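Local coordinates for Fe-regulated protein B (Neisseria meningitidis, PDB 4AIP), which probably transports iron across the meningococcal outer membrane as a TonB-dependent receptor, in which a plug domain fills a beta-barrel, at residues B[105-110]-B[115-120]; B[283-288]-B[720-725]; B[486-491]-B[496-501]; B[641-646]-B[693-698]. One frame throughout, in Å; residues are numbered along the deposited sequence.

Contact 1: B[105-110]-B[115-120]; sequences QFLTLR and NSVDIK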
loop_
_atom_site.group_PDB
_atom_site.type_symbol
_atom_site.label_atom_id
_atom_site.label_comp_id
_atom_site.label_asym_id
_atom_site.label_seq_id
_atom_site.Cartn_x
_atom_site.Cartn_y
_atom_site.Cartn_z
ATOM N N GLN B 105 1.188 3.094 -24.917
ATOM C CA GLN B 105 1.869 4.001 -25.765
ATOM C C GLN B 105 3.032 3.372 -26.562
ATOM O O GLN B 105 3.839 2.608 -26.034
ATOM C CB GLN B 105 2.380 5.142 -24.927
ATOM C CG GLN B 105 1.287 6.094 -24.475
ATOM C CD GLN B 105 1.875 7.157 -23.529
ATOM O OE1 GLN B 105 3.013 7.584 -23.727
ATOM N NE2 GLN B 105 1.103 7.603 -22.532
ATOM N N PHE B 106 3.095 3.697 -27.845
ATOM C CA PHE B 106 4.294 3.431 -28.641
ATOM C C PHE B 106 5.063 4.742 -28.888
ATOM O O PHE B 106 4.433 5.825 -28.985
ATOM C CB PHE B 106 3.884 2.841 -29.965
ATOM C CG PHE B 106 3.139 1.575 -29.830
ATOM C CD1 PHE B 106 3.841 0.386 -29.720
ATOM C CD2 PHE B 106 1.731 1.562 -29.826
ATOM C CE1 PHE B 106 3.174 -0.830 -29.565
ATOM C CE2 PHE B 106 1.051 0.358 -29.710
ATOM C CZ PHE B 106 1.784 -0.852 -29.548
ATOM N N LEU B 107 6.372 4.670 -28.993
ATOM C CA LEU B 107 7.113 5.845 -29.349
ATOM C C LEU B 107 7.784 5.602 -30.731
ATOM O O LEU B 107 8.158 4.454 -31.100
ATOM C CB LEU B 107 8.157 6.117 -28.261
ATOM C CG LEU B 107 9.096 7.320 -28.499
ATOM C CD1 LEU B 107 9.551 7.948 -27.202
ATOM C CD2 LEU B 107 10.353 7.038 -29.447
ATOM N N THR B 108 7.888 6.665 -31.514
ATOM C CA THR B 108 8.627 6.625 -32.775
ATOM C C THR B 108 9.522 7.822 -32.793
ATOM O O THR B 108 9.152 8.880 -32.286
ATOM C CB THR B 108 7.746 6.650 -34.016
ATOM O OG1 THR B 108 6.984 7.851 -33.978
ATOM C CG2 THR B 108 6.837 5.480 -34.000
ATOM N N LEU B 109 10.712 7.614 -33.368
ATOM C CA LEU B 109 11.678 8.668 -33.652
ATOM C C LEU B 109 12.019 8.539 -35.163
ATOM O O LEU B 109 12.379 7.438 -35.678
ATOM C CB LEU B 109 12.911 8.510 -32.770
ATOM C CG LEU B 109 13.980 9.604 -32.926
ATOM C CD1 LEU B 109 13.455 10.988 -32.643
ATOM C CD2 LEU B 109 15.179 9.341 -31.981
ATOM N N ARG B 110 11.856 9.659 -35.879
ATOM C CA ARG B 110 11.936 9.742 -37.371
ATOM C C ARG B 110 11.179 8.567 -37.879
ATOM O O ARG B 110 11.705 7.801 -38.692
ATOM C CB ARG B 110 13.383 9.659 -37.851
ATOM C CG ARG B 110 14.303 10.734 -37.363
ATOM C CD ARG B 110 15.700 10.577 -37.934
ATOM N NE ARG B 110 16.496 11.817 -37.776
ATOM C CZ ARG B 110 17.827 11.862 -37.849
ATOM N NH1 ARG B 110 18.541 10.739 -38.112
ATOM N NH2 ARG B 110 18.442 13.017 -37.668
ATOM N N ASN B 115 11.430 -1.025 -31.368
ATOM C CA ASN B 115 12.239 -2.121 -31.839
ATOM C C ASN B 115 13.673 -1.622 -32.157
ATOM O O ASN B 115 14.624 -2.386 -32.077
ATOM C CB ASN B 115 11.553 -2.726 -33.066
ATOM C CG ASN B 115 12.371 -3.845 -33.720
ATOM O OD1 ASN B 115 12.364 -5.008 -33.278
ATOM N ND2 ASN B 115 13.025 -3.506 -34.798
ATOM N N SER B 116 13.826 -0.344 -32.477
ATOM C CA SER B 116 15.113 0.154 -32.942
ATOM C C SER B 116 15.505 1.340 -32.119
ATOM O O SER B 116 16.686 1.732 -32.188
ATOM C CB SER B 116 15.163 0.639 -34.412
ATOM O OG SER B 116 13.967 0.479 -35.159
ATOM N N VAL B 117 14.570 1.958 -31.384
ATOM C CA VAL B 117 14.932 3.146 -30.544
ATOM C C VAL B 117 14.776 2.829 -29.060
ATOM O O VAL B 117 13.805 2.190 -28.649
ATOM C CB VAL B 117 14.088 4.437 -30.900
ATOM C CG1 VAL B 117 13.899 4.556 -32.442
ATOM C CG2 VAL B 117 12.710 4.357 -30.256
ATOM N N ASP B 118 15.739 3.270 -28.250
ATOM C CA ASP B 118 15.799 2.804 -26.849
ATOM C C ASP B 118 15.599 4.028 -26.010
ATOM O O ASP B 118 15.846 5.140 -26.525
ATOM C CB ASP B 118 17.202 2.235 -26.569
ATOM C CG ASP B 118 17.448 0.923 -27.250
ATOM O OD1 ASP B 118 16.552 0.033 -27.234
ATOM O OD2 ASP B 118 18.573 0.758 -27.761
ATOM N N ILE B 119 15.169 3.835 -24.769
ATOM C CA ILE B 119 15.176 4.829 -23.734
ATOM C C ILE B 119 16.244 4.354 -22.754
ATOM O O ILE B 119 16.130 3.255 -22.184
ATOM C CB ILE B 119 13.832 4.869 -22.971
ATOM C CG1 ILE B 119 12.742 5.468 -23.910
ATOM C CG2 ILE B 119 13.932 5.767 -21.662
ATOM C CD1 ILE B 119 11.545 4.627 -24.017
ATOM N N LYS B 120 17.214 5.244 -22.534
ATOM C CA LYS B 120 18.319 5.005 -21.672
ATOM C C LYS B 120 18.121 5.822 -20.450
ATOM O O LYS B 120 17.945 7.034 -20.572
ATOM C CB LYS B 120 19.578 5.458 -22.411
ATOM C CG LYS B 120 19.888 4.582 -23.596
ATOM C CD LYS B 120 21.242 4.940 -24.229
ATOM C CE LYS B 120 21.431 4.220 -25.583
ATOM N NZ LYS B 120 22.898 4.008 -25.954
#
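L109 and V117 are the nearest CA pair of the two segments, 7.1 Å apart, too far for strand pairing. The two segments belong to different sheets of the plug domain. Strand 107-109 is the middle member of a small antiparallel sheet, whereas the chain from V117 runs into strand 118-121, at the margin of a four-stranded mixed sheet. V117 fills the interval with both its methyls. CG2 meets the CD2 branch of L107 at 3.7 Å, where the two side chains cross obliquely, and CG1 lies 4.1 Å from CB of L109. The valine torsion (chi1 -40°) splits the methyls in this way, with CG1 anti to the carbonyl carbon and CG2 between that carbon and the backbone N. I167 of the adjoining strand 165-171 also touches L107, and V149 of strand 144-151, one strand further in, touches L109. Polar ties flank this apolar layer: D118 forms a salt bridge with R506 and R110 one with E538, both on the barrel side. The contact between the segments is itself wholly apolar, so it depends on close van der Waals fit and not on directed bonds.

Contact 2: B[283-288]-B[720-725]; sequences EEFTVG and SQRWTN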
loop_
_atom_site.group_PDB
_atom_site.type_symbol
_atom_site.label_atom_id
_atom_site.label_comp_id
_atom_site.label_asym_id
_atom_site.label_seq_id
_atom_site.Cartn_x
_atom_site.Cartn_y
_atom_site.Cartn_z
ATOM N N GLU B 283 -2.865 -3.916 -24.319
ATOM C CA GLU B 283 -3.094 -2.537 -23.898
ATOM C C GLU B 283 -3.208 -1.497 -25.015
ATOM O O GLU B 283 -3.564 -0.321 -24.760
ATOM C CB GLU B 283 -2.015 -2.144 -22.927
ATOM C CG GLU B 283 -1.825 -3.213 -21.883
ATOM C CD GLU B 283 -0.926 -2.782 -20.771
ATOM O OE1 GLU B 283 -0.237 -1.713 -20.878
ATOM O OE2 GLU B 283 -0.898 -3.535 -19.783
ATOM N N GLU B 284 -2.924 -1.912 -26.248
ATOM C CA GLU B 284 -2.991 -0.977 -27.375
ATOM C C GLU B 284 -4.427 -0.715 -27.823
ATOM O O GLU B 284 -4.686 0.211 -28.552
ATOM C CB GLU B 284 -2.082 -1.405 -28.537
ATOM C CG GLU B 284 -2.603 -2.607 -29.322
ATOM C CD GLU B 284 -1.727 -2.971 -30.545
ATOM O OE1 GLU B 284 -1.121 -2.086 -31.218
ATOM O OE2 GLU B 284 -1.653 -4.173 -30.842
ATOM N N PHE B 285 -5.348 -1.547 -27.373
ATOM C CA PHE B 285 -6.758 -1.383 -27.652
ATOM C C PHE B 285 -7.541 -1.201 -26.346
ATOM O O PHE B 285 -7.093 -1.674 -25.300
ATOM C CB PHE B 285 -7.280 -2.647 -28.334
ATOM C CG PHE B 285 -6.539 -3.065 -29.598
ATOM C CD1 PHE B 285 -6.366 -2.182 -30.673
ATOM C CD2 PHE B 285 -6.092 -4.377 -29.737
ATOM C CE1 PHE B 285 -5.693 -2.583 -31.823
ATOM C CE2 PHE B 285 -5.425 -4.783 -30.880
ATOM C CZ PHE B 285 -5.223 -3.881 -31.920
ATOM N N THR B 286 -8.712 -0.546 -26.397
ATOM C CA THR B 286 -9.683 -0.683 -25.275
ATOM C C THR B 286 -10.646 -1.796 -25.561
ATOM O O THR B 286 -10.293 -2.760 -26.199
ATOM C CB THR B 286 -10.478 0.612 -24.848
ATOM O OG1 THR B 286 -11.313 1.107 -25.897
ATOM C CG2 THR B 286 -9.623 1.656 -24.631
ATOM N N VAL B 287 -11.851 -1.657 -25.042
ATOM C CA VAL B 287 -12.912 -2.595 -25.258
ATOM C C VAL B 287 -13.842 -1.958 -26.276
ATOM O O VAL B 287 -14.253 -0.817 -26.122
ATOM C CB VAL B 287 -13.639 -2.883 -23.948
ATOM C CG1 VAL B 287 -14.804 -3.843 -24.159
ATOM C CG2 VAL B 287 -12.679 -3.482 -22.972
ATOM N N GLY B 288 -14.155 -2.696 -27.327
ATOM C CA GLY B 288 -15.096 -2.221 -28.330
ATOM C C GLY B 288 -16.446 -2.865 -28.157
ATOM O O GLY B 288 -16.731 -3.463 -27.116
ATOM N N SER B 720 1.644 7.215 -34.242
ATOM C CA SER B 720 2.475 6.045 -33.928
ATOM C C SER B 720 1.700 4.999 -33.207
ATOM O O SER B 720 1.790 4.868 -32.016
ATOM C CB SER B 720 3.677 6.447 -33.097
ATOM O OG SER B 720 4.214 7.652 -33.586
ATOM N N GLN B 721 0.941 4.224 -33.931
ATOM C CA GLN B 721 0.161 3.152 -33.327
ATOM C C GLN B 721 -0.482 2.581 -34.557
ATOM O O GLN B 721 -0.246 3.104 -35.635
ATOM C CB GLN B 721 -0.906 3.716 -32.352
ATOM C CG GLN B 721 -2.050 4.477 -33.026
ATOM C CD GLN B 721 -2.709 5.468 -32.155
ATOM O OE1 GLN B 721 -2.055 6.260 -31.515
ATOM N NE2 GLN B 721 -4.025 5.443 -32.124
ATOM N N ARG B 722 -1.291 1.531 -34.445
ATOM C CA ARG B 722 -1.980 1.075 -35.634
ATOM C C ARG B 722 -3.003 2.106 -36.059
ATOM O O ARG B 722 -3.407 2.962 -35.275
ATOM C CB ARG B 722 -2.641 -0.256 -35.404
ATOM C CG ARG B 722 -1.814 -1.237 -34.619
ATOM C CD ARG B 722 -2.592 -2.519 -34.622
ATOM N NE ARG B 722 -1.994 -3.558 -33.805
ATOM C CZ ARG B 722 -1.172 -4.489 -34.265
ATOM N NH1 ARG B 722 -0.813 -4.508 -35.530
ATOM N NH2 ARG B 722 -0.699 -5.404 -33.447
ATOM N N TRP B 723 -3.444 1.975 -37.296
ATOM C CA TRP B 723 -4.188 3.003 -38.013
ATOM C C TRP B 723 -5.701 2.830 -37.951
ATOM O O TRP B 723 -6.455 3.744 -38.350
ATOM C CB TRP B 723 -3.747 2.942 -39.462
ATOM C CG TRP B 723 -4.462 1.890 -40.240
ATOM C CD1 TRP B 723 -4.317 0.499 -40.149
ATOM C CD2 TRP B 723 -5.441 2.132 -41.240
ATOM N NE1 TRP B 723 -5.133 -0.114 -41.067
ATOM C CE2 TRP B 723 -5.844 0.854 -41.748
ATOM C CE3 TRP B 723 -5.983 3.306 -41.803
ATOM C CZ2 TRP B 723 -6.818 0.726 -42.760
ATOM C CZ3 TRP B 723 -6.921 3.193 -42.800
ATOM C CH2 TRP B 723 -7.344 1.900 -43.283
ATOM N N THR B 724 -6.131 1.660 -37.476
ATOM C CA THR B 724 -7.543 1.330 -37.281
ATOM C C THR B 724 -7.916 2.174 -36.059
ATOM O O THR B 724 -7.058 2.868 -35.549
ATOM C CB THR B 724 -7.693 -0.180 -37.074
ATOM O OG1 THR B 724 -6.634 -0.640 -36.203
ATOM C CG2 THR B 724 -7.597 -0.908 -38.442
ATOM N N ASN B 725 -9.136 2.263 -35.573
ATOM C CA ASN B 725 -9.244 3.412 -34.625
ATOM C C ASN B 725 -9.009 3.100 -33.138
ATOM O O ASN B 725 -9.945 3.016 -32.364
ATOM C CB ASN B 725 -10.457 4.309 -34.880
ATOM C CG ASN B 725 -10.285 5.222 -36.120
ATOM O OD1 ASN B 725 -11.177 5.292 -36.951
ATOM N ND2 ASN B 725 -9.147 5.923 -36.228
HETATM O O HOH W 1 -1.766 0.468 -31.879
#
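E284 and R722 form a salt bridge in which a single carboxylate oxygen takes two N-H groups. OE2 of E284 accepts from NH2 of R722 at 3.0 Å through its syn lone pair, with NH2 donating almost in the guanidinium plane. A second, weak bond runs from NE of R722 to the same OE2, also 3.0 Å long. The two planes are turned 46° from each other, and both bonds are well short of straight (145° at the hydrogen for NH2), so this is not a flat two-oxygen pairing. OE2 is also gripped by ND1 of H133. The other oxygen, OE1, receives a water at 2.7 Å, and that water accepts from the backbone N of R722 at 2.8 Å, binding glutamate to arginine a second time.

Around this polar centre, F285 packs with its CZ 3.8 Å from NE of R722, the ring plane tilted only modestly from the guanidinium. E284 places CG between its backbone N and carbonyl carbon (chi1 73°), which sets CG 3.7 Å above the middle of the F285 ring. Loop 283-288 precedes strand 302-318, and loop 720-725 precedes the final strand 733-741. Long extracellular loops folding over a plug-filled barrel are characteristic of TonB-dependent receptors; here two of them are joined by the E284-R722 bridge, which H133 of the plug shares.

Contact 3: B[486-491]-B[496-501]; sequences GVIWQP and SFSASH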
loop_
_atom_site.group_PDB
_atom_site.type_symbol
_atom_site.label_atom_id
_atom_site.label_comp_id
_atom_site.label_asym_id
_atom_site.label_seq_id
_atom_site.Cartn_x
_atom_site.Cartn_y
_atom_site.Cartn_z
ATOM N N GLY B 486 32.730 11.478 -38.893
ATOM C CA GLY B 486 31.953 12.668 -38.683
ATOM C C GLY B 486 32.806 13.901 -38.827
ATOM O O GLY B 486 33.964 13.934 -38.385
ATOM N N VAL B 487 32.223 14.912 -39.465
ATOM C CA VAL B 487 32.852 16.191 -39.674
ATOM C C VAL B 487 31.945 17.283 -39.177
ATOM O O VAL B 487 30.792 17.314 -39.527
ATOM C CB VAL B 487 33.063 16.500 -41.197
ATOM C CG1 VAL B 487 33.959 17.728 -41.357
ATOM C CG2 VAL B 487 33.642 15.311 -41.941
ATOM N N ILE B 488 32.492 18.204 -38.406
ATOM C CA ILE B 488 31.823 19.447 -38.138
ATOM C C ILE B 488 32.740 20.584 -38.584
ATOM O O ILE B 488 33.949 20.579 -38.322
ATOM C CB ILE B 488 31.476 19.648 -36.646
ATOM C CG1 ILE B 488 30.595 18.511 -36.112
ATOM C CG2 ILE B 488 30.826 21.029 -36.454
ATOM C CD1 ILE B 488 30.689 18.335 -34.570
ATOM N N TRP B 489 32.136 21.573 -39.233
ATOM C CA TRP B 489 32.854 22.749 -39.634
ATOM C C TRP B 489 32.239 24.002 -39.049
ATOM O O TRP B 489 31.080 24.280 -39.231
ATOM C CB TRP B 489 32.888 22.780 -41.148
ATOM C CG TRP B 489 33.622 23.940 -41.696
ATOM C CD1 TRP B 489 34.824 24.431 -41.292
ATOM C CD2 TRP B 489 33.176 24.760 -42.753
ATOM N NE1 TRP B 489 35.154 25.529 -42.023
ATOM C CE2 TRP B 489 34.169 25.753 -42.953
ATOM C CE3 TRP B 489 32.027 24.751 -43.563
ATOM C CZ2 TRP B 489 34.065 26.744 -43.953
ATOM C CZ3 TRP B 489 31.900 25.711 -44.543
ATOM C CH2 TRP B 489 32.920 26.720 -44.734
ATOM N N GLN B 490 33.040 24.766 -38.342
ATOM C CA GLN B 490 32.571 25.969 -37.734
ATOM C C GLN B 490 33.382 27.193 -38.190
ATOM O O GLN B 490 34.278 27.662 -37.503
ATOM C CB GLN B 490 32.530 25.827 -36.209
ATOM C CG GLN B 490 32.273 27.140 -35.519
ATOM C CD GLN B 490 31.526 27.044 -34.200
ATOM O OE1 GLN B 490 31.626 26.049 -33.452
ATOM N NE2 GLN B 490 30.755 28.106 -33.895
ATOM N N PRO B 491 33.025 27.737 -39.354
ATOM C CA PRO B 491 33.728 28.849 -40.007
ATOM C C PRO B 491 33.577 30.207 -39.365
ATOM O O PRO B 491 34.423 31.067 -39.575
ATOM C CB PRO B 491 33.093 28.916 -41.380
ATOM C CG PRO B 491 32.062 27.884 -41.423
ATOM C CD PRO B 491 31.862 27.275 -40.116
ATOM N N SER B 496 27.670 26.370 -37.673
ATOM C CA SER B 496 28.253 25.066 -37.907
ATOM C C SER B 496 27.554 24.391 -39.038
ATOM O O SER B 496 26.417 24.713 -39.312
ATOM C CB SER B 496 28.065 24.180 -36.696
ATOM O OG SER B 496 28.395 24.916 -35.540
ATOM N N PHE B 497 28.234 23.423 -39.662
ATOM C CA PHE B 497 27.673 22.561 -40.677
ATOM C C PHE B 497 28.269 21.197 -40.392
ATOM O O PHE B 497 29.342 21.108 -39.787
ATOM C CB PHE B 497 28.072 23.038 -42.078
ATOM C CG PHE B 497 27.822 24.500 -42.314
ATOM C CD1 PHE B 497 28.749 25.456 -41.890
ATOM C CD2 PHE B 497 26.664 24.918 -42.944
ATOM C CE1 PHE B 497 28.516 26.822 -42.082
ATOM C CE2 PHE B 497 26.397 26.258 -43.121
ATOM C CZ PHE B 497 27.335 27.230 -42.695
ATOM N N SER B 498 27.602 20.138 -40.832
ATOM C CA SER B 498 27.877 18.822 -40.316
ATOM C C SER B 498 27.583 17.798 -41.322
ATOM O O SER B 498 26.670 17.969 -42.147
ATOM C CB SER B 498 26.891 18.474 -39.223
ATOM O OG SER B 498 26.828 19.510 -38.298
ATOM N N ALA B 499 28.284 16.685 -41.182
ATOM C CA ALA B 499 28.059 15.498 -41.967
ATOM C C ALA B 499 28.662 14.357 -41.198
ATOM O O ALA B 499 29.671 14.539 -40.542
ATOM C CB ALA B 499 28.732 15.626 -43.364
ATOM N N SER B 500 28.020 13.204 -41.295
ATOM C CA SER B 500 28.462 12.002 -40.637
ATOM C C SER B 500 28.064 10.784 -41.479
ATOM O O SER B 500 27.155 10.846 -42.323
ATOM C CB SER B 500 27.944 11.917 -39.180
ATOM O OG SER B 500 26.529 11.801 -39.161
ATOM N N HIS B 501 28.778 9.693 -41.276
ATOM C CA HIS B 501 28.546 8.468 -42.015
ATOM C C HIS B 501 28.838 7.354 -41.040
ATOM O O HIS B 501 29.979 7.027 -40.757
ATOM C CB HIS B 501 29.421 8.418 -43.289
ATOM C CG HIS B 501 29.104 7.271 -44.200
ATOM N ND1 HIS B 501 27.859 7.079 -44.770
ATOM C CD2 HIS B 501 29.878 6.256 -44.644
ATOM C CE1 HIS B 501 27.876 5.974 -45.499
ATOM N NE2 HIS B 501 29.092 5.465 -45.448
#
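W489 and F497 are paired directly across an antiparallel beta hairpin, as a hydrogen-bonded pair on two neighbouring strands of the transmembrane barrel. N of W489 donates to O of F497 at 2.9 Å, and N of F497 returns a more bent bond (143°) to O of W489 at 3.0 Å. The V487-A499 pair repeats the pattern: N of V487 reaches O of A499 at 2.8 Å in an almost straight line, and the bond back, from N of A499 to O of V487, is slightly longer. At the intervening I488-S498 pair the backbones are linked by a CA-H...O contact from I488 to O of F497.

V487, W489, F497 and A499 share one face, and W489 and F497 lie side by side there, pointing the same way, with ring centroids 5.6 Å apart and planes at 35°. F455 of the next strand stacks on W489. The face carrying I488, S498 and S500 looks instead toward the plug-side chain, where OG of S498 bonds to O of R62. R62 NE also bonds to OE1 of Q490, near the end of the strand.

Where the chain turns a corner, P491 packs on the W489 face and against the F497 edge. Its CG sits 3.3 Å above the centre of the W489 ring and, at the same time, 3.8 Å from CE1 of F497.

Contact 4: B[641-646]-B[693-698]; sequences AYRFQN and NWKPLG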
loop_
_atom_site.group_PDB
_atom_site.type_symbol
_atom_site.label_atom_id
_atom_site.label_comp_id
_atom_site.label_asym_id
_atom_site.label_seq_id
_atom_site.Cartn_x
_atom_site.Cartn_y
_atom_site.Cartn_z
ATOM N N ALA B 641 5.790 32.350 -25.960
ATOM C CA ALA B 641 5.683 32.519 -24.524
ATOM C C ALA B 641 6.244 33.847 -24.178
ATOM O O ALA B 641 7.127 34.344 -24.866
ATOM C CB ALA B 641 6.466 31.412 -23.769
ATOM N N TYR B 642 5.738 34.414 -23.103
ATOM C CA TYR B 642 6.257 35.667 -22.615
ATOM C C TYR B 642 6.440 35.637 -21.098
ATOM O O TYR B 642 5.526 35.245 -20.374
ATOM C CB TYR B 642 5.363 36.864 -23.069
ATOM C CG TYR B 642 6.024 38.155 -22.681
ATOM C CD1 TYR B 642 7.217 38.585 -23.307
ATOM C CD2 TYR B 642 5.525 38.907 -21.640
ATOM C CE1 TYR B 642 7.895 39.788 -22.880
ATOM C CE2 TYR B 642 6.178 40.096 -21.195
ATOM C CZ TYR B 642 7.349 40.537 -21.817
ATOM O OH TYR B 642 7.937 41.722 -21.357
ATOM N N ARG B 643 7.600 36.103 -20.630
ATOM C CA ARG B 643 7.887 36.166 -19.198
ATOM C C ARG B 643 7.893 37.587 -18.614
ATOM O O ARG B 643 8.774 38.386 -18.940
ATOM C CB ARG B 643 9.223 35.452 -18.843
ATOM C CG ARG B 643 9.501 35.584 -17.313
ATOM C CD ARG B 643 10.124 34.362 -16.678
ATOM N NE ARG B 643 9.256 33.653 -15.729
ATOM C CZ ARG B 643 8.937 32.375 -15.853
ATOM N NH1 ARG B 643 9.358 31.716 -16.905
ATOM N NH2 ARG B 643 8.161 31.779 -14.964
ATOM N N PHE B 644 6.946 37.896 -17.724
ATOM C CA PHE B 644 6.804 39.267 -17.229
ATOM C C PHE B 644 7.780 39.490 -16.155
ATOM O O PHE B 644 7.961 38.612 -15.303
ATOM C CB PHE B 644 5.439 39.500 -16.634
ATOM C CG PHE B 644 4.355 39.424 -17.622
ATOM C CD1 PHE B 644 3.870 38.185 -18.028
ATOM C CD2 PHE B 644 3.822 40.601 -18.185
ATOM C CE1 PHE B 644 2.869 38.103 -18.953
ATOM C CE2 PHE B 644 2.803 40.528 -19.112
ATOM C CZ PHE B 644 2.318 39.277 -19.498
ATOM N N GLN B 645 8.399 40.664 -16.138
ATOM C CA GLN B 645 9.340 40.895 -15.040
ATOM C C GLN B 645 8.666 40.939 -13.681
ATOM O O GLN B 645 9.152 40.304 -12.735
ATOM C CB GLN B 645 10.349 42.009 -15.296
ATOM C CG GLN B 645 11.636 41.473 -15.949
ATOM C CD GLN B 645 12.134 40.065 -15.381
ATOM O OE1 GLN B 645 11.352 39.246 -14.821
ATOM N NE2 GLN B 645 13.434 39.798 -15.554
ATOM N N ASN B 646 7.495 41.583 -13.627
ATOM C CA ASN B 646 6.692 41.654 -12.400
ATOM C C ASN B 646 5.202 41.478 -12.609
ATOM O O ASN B 646 4.612 42.273 -13.308
ATOM C CB ASN B 646 6.865 43.021 -11.732
ATOM C CG ASN B 646 6.638 42.939 -10.257
ATOM O OD1 ASN B 646 5.619 43.375 -9.754
ATOM N ND2 ASN B 646 7.577 42.312 -9.550
ATOM N N ASN B 693 3.299 29.617 -15.834
ATOM C CA ASN B 693 4.137 29.309 -14.685
ATOM C C ASN B 693 4.296 30.561 -13.794
ATOM O O ASN B 693 4.839 31.602 -14.218
ATOM C CB ASN B 693 5.502 28.801 -15.161
ATOM C CG ASN B 693 6.561 28.787 -14.061
ATOM O OD1 ASN B 693 7.465 29.599 -14.060
ATOM N ND2 ASN B 693 6.455 27.848 -13.134
ATOM N N TRP B 694 3.805 30.490 -12.569
ATOM C CA TRP B 694 4.186 31.565 -11.644
ATOM C C TRP B 694 5.000 31.213 -10.459
ATOM O O TRP B 694 4.900 30.102 -9.912
ATOM C CB TRP B 694 3.088 32.612 -11.384
ATOM C CG TRP B 694 2.265 32.657 -10.205
ATOM C CD1 TRP B 694 1.227 31.803 -9.865
ATOM C CD2 TRP B 694 2.246 33.704 -9.220
ATOM N NE1 TRP B 694 0.607 32.228 -8.657
ATOM C CE2 TRP B 694 1.235 33.372 -8.244
ATOM C CE3 TRP B 694 3.052 34.808 -9.002
ATOM C CZ2 TRP B 694 0.959 34.155 -7.144
ATOM C CZ3 TRP B 694 2.784 35.605 -7.884
ATOM C CH2 TRP B 694 1.737 35.266 -6.960
ATOM N N LYS B 695 5.862 32.161 -10.140
ATOM C CA LYS B 695 6.896 31.971 -9.212
ATOM C C LYS B 695 6.642 33.053 -8.223
ATOM O O LYS B 695 7.280 34.119 -8.298
ATOM C CB LYS B 695 8.265 32.190 -9.872
ATOM C CG LYS B 695 8.797 31.057 -10.757
ATOM C CD LYS B 695 10.125 31.476 -11.346
ATOM C CE LYS B 695 10.510 30.578 -12.501
ATOM N NZ LYS B 695 10.645 29.165 -12.001
ATOM N N PRO B 696 5.739 32.803 -7.272
ATOM C CA PRO B 696 5.259 33.821 -6.350
ATOM C C PRO B 696 6.319 34.377 -5.411
ATOM O O PRO B 696 6.091 35.389 -4.760
ATOM C CB PRO B 696 4.196 33.063 -5.553
ATOM C CG PRO B 696 3.872 31.819 -6.376
ATOM C CD PRO B 696 5.189 31.480 -6.942
ATOM N N LEU B 697 7.466 33.705 -5.343
ATOM C CA LEU B 697 8.487 34.021 -4.383
ATOM C C LEU B 697 9.702 34.635 -5.027
ATOM O O LEU B 697 10.557 35.129 -4.327
ATOM C CB LEU B 697 8.855 32.777 -3.518
ATOM C CG LEU B 697 7.795 32.247 -2.509
ATOM C CD1 LEU B 697 8.407 31.086 -1.823
ATOM C CD2 LEU B 697 7.265 33.218 -1.429
ATOM N N GLY B 698 9.766 34.632 -6.363
ATOM C CA GLY B 698 10.918 35.193 -7.109
ATOM C C GLY B 698 12.030 34.211 -7.451
ATOM O O GLY B 698 12.820 34.453 -8.419
#
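R643, third residue of the 641-646 segment, carries the contact, meeting both N693 and K695. Ahead of it, A641 and Y642 are held in the barrel wall by backbone bonds to T601 and I651 respectively. R643 has CG anti to its backbone N, but the rest of the side chain bends twice (chi2 143°, chi3 -112°), and this swings the guanidinium across to the other segment. NH2 donates to OD1 of N693 at the edge of the guanidinium, with the amide plane turned 70° away. The modelled separation of NH2 and OD1, 2.5 Å, is very short and its exact value doubtful. NE of the same arginine bonds to OD1 of N648, which helps to fix the group's rotation. CE of K695 covers one guanidinium face, 3.6 Å from NH2.

This lies at the periplasmic end of the TonB-dependent barrel. Strand 649-662 runs between strands 635-644 and 681-694, so arginine and asparagine reach each other across a strand, their CA atoms 9.0 Å apart. NZ of K695 turns to OD1 of N703 and to a salt bridge with E79 of the plug. NZ and R643 NH2 are like charges 4.7 Å apart, and E79, which also touches R643, probably tempers their repulsion.

Farther along, the ring of F644 has CD2 of Y642 3.8 Å above its centre. Beyond N693 the opposing chain makes a type I turn from K695 to G698, closed by G698 N to K695 O at 3.2 Å, and on it P696 packs against F212 of a second subunit.

Contacts 1 and 2, centres about 18 Å apart, touch directly: OG1 of T108 lies 2.8 Å from OG of S720, a probable hydrogen bond, and the F106 ring packs on E284. They join the plug interior to the extracellular loops. Centre to centre, contact 3 is about 26 Å from contact 1, with nearest atoms about 8 Å apart, and about 42 Å from contact 2, on the opposite side of the chain's centre. Contacts 3 and 4, centres about 39 Å apart, both sit at periplasmic turns. All four lie away from the detergent pocket of their own chain, but the turn of contact 4 reaches F212 and E209 of a second subunit, which line this pocket.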